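Local atomic coordinates of PbSGBP-B lipoprotein (Prevotella bryantii B14, PDB entry 6D2Y), a protein that probably binds polysaccharide at the bacterial surface as a lipoprotein of a polysaccharide utilization locus, and carries a magnesium ion. Residues 63-68 with 95-100; 70-75 with 89-94. One frame throughout, in Å; residues are numbered along the deposited sequence.

Contact 1. Residues 63-68 with 95-100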
loop_
_atom_site.group_PDB
_atom_site.type_symbol
_atom_site.label_atom_id
_atom_site.label_comp_id
_atom_site.label_asym_id
_atom_site.label_seq_id
_atom_site.Cartn_x
_atom_site.Cartn_y
_atom_site.Cartn_z
ATOM N N THR A 63 14.481 19.060 -21.977
ATOM C CA THR A 63 14.966 19.793 -23.138
ATOM C C THR A 63 16.482 19.914 -23.043
ATOM O O THR A 63 17.005 20.495 -22.086
ATOM C CB THR A 63 14.310 21.171 -23.223
ATOM O OG1 THR A 63 12.887 21.029 -23.131
ATOM C CG2 THR A 63 14.654 21.843 -24.540
ATOM N N ILE A 64 17.185 19.357 -24.029
ATOM C CA ILE A 64 18.640 19.348 -24.056
ATOM C C ILE A 64 19.113 20.089 -25.300
ATOM O O ILE A 64 18.355 20.319 -26.245
ATOM C CB ILE A 64 19.211 17.916 -24.027
ATOM C CG1 ILE A 64 18.784 17.147 -25.280
ATOM C CG2 ILE A 64 18.760 17.188 -22.772
ATOM C CD1 ILE A 64 19.319 15.735 -25.341
ATOM N N CYS A 65 20.392 20.464 -25.290
ATOM C CA CYS A 65 20.997 21.199 -26.396
ATOM C C CYS A 65 22.249 20.472 -26.857
ATOM O O CYS A 65 23.184 20.277 -26.072
ATOM C CB CYS A 65 21.335 22.635 -25.993
ATOM S SG CYS A 65 22.146 23.572 -27.307
ATOM N N LEU A 66 22.268 20.082 -28.129
ATOM C CA LEU A 66 23.424 19.420 -28.714
ATOM C C LEU A 66 24.472 20.450 -29.109
ATOM O O LEU A 66 24.145 21.541 -29.583
ATOM C CB LEU A 66 23.010 18.603 -29.939
ATOM C CG LEU A 66 22.417 17.199 -29.763
ATOM C CD1 LEU A 66 21.307 17.148 -28.730
ATOM C CD2 LEU A 66 21.897 16.699 -31.095
ATOM N N VAL A 67 25.740 20.101 -28.914
ATOM C CA VAL A 67 26.853 20.979 -29.257
ATOM C C VAL A 67 27.767 20.193 -30.190
ATOM O O VAL A 67 28.573 19.371 -29.742
ATOM C CB VAL A 67 27.606 21.485 -28.022
ATOM C CG1 VAL A 67 28.870 22.225 -28.435
ATOM C CG2 VAL A 67 26.706 22.397 -27.203
ATOM N N GLY A 68 27.630 20.435 -31.489
ATOM C CA GLY A 68 28.429 19.776 -32.502
ATOM C C GLY A 68 28.517 20.639 -33.741
ATOM O O GLY A 68 28.270 21.843 -33.657
ATOM N N THR A 95 24.419 24.212 -32.903
ATOM C CA THR A 95 23.576 23.895 -31.759
ATOM C C THR A 95 22.234 23.375 -32.248
ATOM O O THR A 95 21.641 23.933 -33.174
ATOM C CB THR A 95 23.342 25.115 -30.857
ATOM O OG1 THR A 95 22.656 26.132 -31.596
ATOM C CG2 THR A 95 24.658 25.666 -30.324
ATOM N N LEU A 96 21.764 22.305 -31.614
ATOM C CA LEU A 96 20.433 21.764 -31.850
ATOM C C LEU A 96 19.776 21.539 -30.497
ATOM O O LEU A 96 20.346 20.863 -29.633
ATOM C CB LEU A 96 20.485 20.456 -32.652
ATOM C CG LEU A 96 19.172 19.813 -33.120
ATOM C CD1 LEU A 96 19.426 18.945 -34.336
ATOM C CD2 LEU A 96 18.507 18.982 -32.035
ATOM N N ILE A 97 18.583 22.101 -30.318
ATOM C CA ILE A 97 17.829 21.989 -29.076
ATOM C C ILE A 97 16.613 21.114 -29.348
ATOM O O ILE A 97 15.771 21.449 -30.191
ATOM C CB ILE A 97 17.429 23.368 -28.529
ATOM C CG1 ILE A 97 18.678 24.178 -28.183
ATOM C CG2 ILE A 97 16.532 23.224 -27.304
ATOM C CD1 ILE A 97 18.389 25.599 -27.743
ATOM N N VAL A 98 16.536 19.981 -28.652
ATOM C CA VAL A 98 15.460 19.014 -28.811
ATOM C C VAL A 98 15.071 18.492 -27.434
ATOM O O VAL A 98 15.895 18.423 -26.518
ATOM C CB VAL A 98 15.875 17.857 -29.753
ATOM C CG1 VAL A 98 17.025 17.051 -29.157
ATOM C CG2 VAL A 98 14.690 16.952 -30.078
ATOM N N SER A 99 13.800 18.140 -27.285
ATOM C CA SER A 99 13.291 17.582 -26.040
ATOM C C SER A 99 13.142 16.072 -26.169
ATOM O O SER A 99 12.693 15.566 -27.204
ATOM C CB SER A 99 11.951 18.214 -25.658
ATOM O OG SER A 99 11.930 19.591 -25.988
ATOM N N VAL A 100 13.524 15.359 -25.117
ATOM C CA VAL A 100 13.410 13.896 -25.104
ATOM C C VAL A 100 11.935 13.512 -25.146
ATOM O O VAL A 100 11.125 14.106 -24.411
ATOM C CB VAL A 100 14.094 13.321 -23.864
ATOM C CG1 VAL A 100 14.163 11.803 -23.938
ATOM C CG2 VAL A 100 15.492 13.908 -23.708
#
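I64 and V98 exchange a pair of backbone hydrogen bonds, I64 N to V98 O and V98 N to I64 O, both 3.0 Å, and L66 and L96 repeat the pattern two residues along. In that second pair L66 N lies 2.6 Å from L96 O, whereas the return bond from L96 N to L66 O is longer, at 3.2 Å, and meets its carbonyl at a more bent angle, 130°. Between the bonded pairs, C65 faces I97 as a non-hydrogen-bonded pair, and CA-H...O contacts from C65 to L96 O and from I97 to I64 O supplement the N-H bonds.

The side chains divide between two faces. On one, C65 turns SG anti to its own N (chi1 178°), which lays the sulfur alongside I97, 3.6 Å from CG1. The other branch of I97, CG2, meets T63 CG2, also at 3.6 Å, the two side chains crossing at a slant. Beyond them T63 OG1 and S99 OG form a weak hydrogen bond of 3.3 Å. On the opposite face L66 and L96 run alongside each other in a common direction, CB to CB 4.1 Å, while L66 CD1 and I64 CG1 both pack loosely against V98 CG1.

Further out, strand 39-45 flanks strand 63-69 on its other edge, bonding through R44 to C65 and through Y41 and Y42 to V67. The aliphatic face is covered by strands 74-79 and 111-116, where F79 touches I64, I77 touches L96, and M112 and M114 touch L66. The contact is thus an antiparallel strand pair in one layer of a beta sandwich: backbone bonds set the register, one face supplies apolar core, and the other carries T63, V67, T95, I97 and S99, partly exposed, around a buried C65.

Contact 2. Residues 70-75 with 89-94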
loop_
_atom_site.group_PDB
_atom_site.type_symbol
_atom_site.label_atom_id
_atom_site.label_comp_id
_atom_site.label_asym_id
_atom_site.label_seq_id
_atom_site.Cartn_x
_atom_site.Cartn_y
_atom_site.Cartn_z
ATOM N N ASN A 70 27.763 20.810 -38.253
ATOM C CA ASN A 70 26.904 20.309 -39.334
ATOM C C ASN A 70 25.622 19.697 -38.784
ATOM O O ASN A 70 25.108 18.705 -39.303
ATOM C CB ASN A 70 27.646 19.310 -40.223
ATOM C CG ASN A 70 28.824 19.930 -40.936
ATOM O OD1 ASN A 70 28.904 21.148 -41.079
ATOM N ND2 ASN A 70 29.742 19.092 -41.404
ATOM N N LEU A 71 25.086 20.319 -37.732
ATOM C CA LEU A 71 23.900 19.787 -37.075
ATOM C C LEU A 71 22.640 19.955 -37.913
ATOM O O LEU A 71 21.628 19.307 -37.624
ATOM C CB LEU A 71 23.718 20.454 -35.709
ATOM C CG LEU A 71 24.740 20.059 -34.641
ATOM C CD1 LEU A 71 24.302 20.546 -33.269
ATOM C CD2 LEU A 71 24.957 18.554 -34.634
ATOM N N LYS A 72 22.667 20.797 -38.942
ATOM C CA LYS A 72 21.494 20.937 -39.793
ATOM C C LYS A 72 21.429 19.879 -40.888
ATOM O O LYS A 72 20.494 19.901 -41.695
ATOM C CB LYS A 72 21.451 22.346 -40.388
ATOM C CG LYS A 72 21.098 23.404 -39.350
ATOM C CD LYS A 72 21.586 24.790 -39.736
ATOM C CE LYS A 72 20.665 25.443 -40.753
ATOM N NZ LYS A 72 21.102 25.181 -42.151
ATOM N N SER A 73 22.393 18.956 -40.931
ATOM C CA SER A 73 22.255 17.740 -41.721
ATOM C C SER A 73 21.346 16.716 -41.056
ATOM O O SER A 73 20.998 15.712 -41.686
ATOM C CB SER A 73 23.626 17.111 -41.971
ATOM O OG SER A 73 24.218 17.626 -43.150
ATOM N N ILE A 74 20.961 16.951 -39.805
ATOM C CA ILE A 74 20.090 16.046 -39.065
ATOM C C ILE A 74 18.655 16.259 -39.524
ATOM O O ILE A 74 18.095 17.348 -39.355
ATOM C CB ILE A 74 20.214 16.288 -37.557
ATOM C CG1 ILE A 74 21.678 16.217 -37.134
ATOM C CG2 ILE A 74 19.374 15.276 -36.792
ATOM C CD1 ILE A 74 21.924 16.807 -35.785
ATOM N N LYS A 75 18.051 15.219 -40.093
ATOM C CA LYS A 75 16.640 15.281 -40.453
ATOM C C LYS A 75 15.746 14.733 -39.350
ATOM O O LYS A 75 14.674 15.288 -39.090
ATOM C CB LYS A 75 16.395 14.519 -41.758
ATOM C CG LYS A 75 16.738 15.325 -42.994
ATOM C CD LYS A 75 16.427 16.797 -42.777
ATOM C CE LYS A 75 17.071 17.665 -43.837
ATOM N NZ LYS A 75 17.858 18.747 -43.190
ATOM N N SER A 89 13.454 25.923 -36.411
ATOM C CA SER A 89 13.776 27.289 -36.015
ATOM C C SER A 89 14.847 27.362 -34.934
ATOM O O SER A 89 15.445 28.427 -34.747
ATOM C CB SER A 89 12.510 28.000 -35.537
ATOM O OG SER A 89 12.389 27.926 -34.128
ATOM N N TYR A 90 15.101 26.273 -34.219
ATOM C CA TYR A 90 16.077 26.254 -33.135
ATOM C C TYR A 90 17.188 25.249 -33.411
ATOM O O TYR A 90 17.702 24.596 -32.499
ATOM C CB TYR A 90 15.401 25.959 -31.798
ATOM C CG TYR A 90 14.416 27.028 -31.394
ATOM C CD1 TYR A 90 14.842 28.322 -31.136
ATOM C CD2 TYR A 90 13.060 26.747 -31.274
ATOM C CE1 TYR A 90 13.950 29.309 -30.772
ATOM C CE2 TYR A 90 12.158 27.728 -30.909
ATOM C CZ TYR A 90 12.608 29.008 -30.659
ATOM O OH TYR A 90 11.715 29.990 -30.297
ATOM N N ILE A 91 17.580 25.117 -34.677
ATOM C CA ILE A 91 18.658 24.216 -35.082
ATOM C C ILE A 91 19.646 25.043 -35.903
ATOM O O ILE A 91 19.483 25.212 -37.116
ATOM C CB ILE A 91 18.156 23.008 -35.877
ATOM C CG1 ILE A 91 17.111 22.231 -35.076
ATOM C CG2 ILE A 91 19.321 22.101 -36.243
ATOM C CD1 ILE A 91 16.488 21.084 -35.837
ATOM N N THR A 92 20.674 25.568 -35.243
ATOM C CA THR A 92 21.804 26.128 -35.963
ATOM C C THR A 92 22.725 24.994 -36.405
ATOM O O THR A 92 22.509 23.822 -36.084
ATOM C CB THR A 92 22.555 27.139 -35.099
ATOM O OG1 THR A 92 23.357 26.445 -34.133
ATOM C CG2 THR A 92 21.579 28.059 -34.379
ATOM N N ASP A 93 23.770 25.334 -37.152
ATOM C CA ASP A 93 24.694 24.298 -37.589
ATOM C C ASP A 93 25.681 23.897 -36.502
ATOM O O ASP A 93 26.457 22.956 -36.704
ATOM C CB ASP A 93 25.445 24.748 -38.845
ATOM C CG ASP A 93 25.708 23.599 -39.803
ATOM O OD1 ASP A 93 24.740 22.884 -40.156
ATOM O OD2 ASP A 93 26.872 23.414 -40.205
ATOM N N HIS A 94 25.659 24.570 -35.350
ATOM C CA HIS A 94 26.493 24.198 -34.222
ATOM C C HIS A 94 25.713 23.895 -32.952
ATOM O O HIS A 94 26.301 23.372 -31.998
ATOM C CB HIS A 94 27.523 25.300 -33.926
ATOM C CG HIS A 94 28.429 25.600 -35.077
ATOM N ND1 HIS A 94 29.151 24.620 -35.725
ATOM C CD2 HIS A 94 28.733 26.764 -35.700
ATOM C CE1 HIS A 94 29.857 25.166 -36.698
ATOM N NE2 HIS A 94 29.624 26.466 -36.702
#
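K72 lays its aliphatic chain over the backbone of I91 and T92, with CG 3.3 Å from I91 O and CD 3.5 Å from T92 C. I91 chi1 of -57° puts its CG2 branch anti to its own N, where it meets K72 CG. The lysine chain bends at chi3 and chi4, and NZ ends 4.7 Å from D93 OD1, a separation at which the opposite charges may attract without touching.

D93 holds the start of the 3-10 segment 71-73 by two groups. Its backbone O receives L71 N in an almost straight bond of 3.1 Å (178° at the hydrogen), although the donor sits above the carbonyl plane. Its carboxylate OD1 takes K72 N at 3.2 Å, again from above the plane of the group. L71 packs against the loop backbone: CB rests on T92 O, and CD1 reaches H94 C at 3.6 Å.

The loop is itself braced by an ST turn, in which T92 OG1 accepts from H94 N; the same hydroxyl hydrogen-bonds T95 OG1. On the core side, L96 touches L71 and I91, while A34 lies against K72 and D93. One aspartate thereby serves two successive amides of a 3-10 turn: two hydrogen bonds tie the surface loop to the turn, and the carbon chains of K72 and L71 pack against its backbone.

In the fold
The two contacts are neighbours, their centres 10 Å apart, and both belong to the N-terminal beta-sandwich region. Along the chain, 70-75 directly follows the strand of contact 1 and 89-94 leads straight into its partner, so contact 2 joins the two chain paths at the end of the strand pair where V67 faces T95. A probable hydrogen bond from G68 N to H94 O, 3.3 Å, continues the ladder across the junction. L71 CD1 packs 3.5 Å from L96 N. L96 CD1 meets I74 CD1 at 3.6 Å, linking the layers through strands 95-99 and 74-79. Both contacts lie far from the magnesium site of D225, D227, S255, N257 and D452.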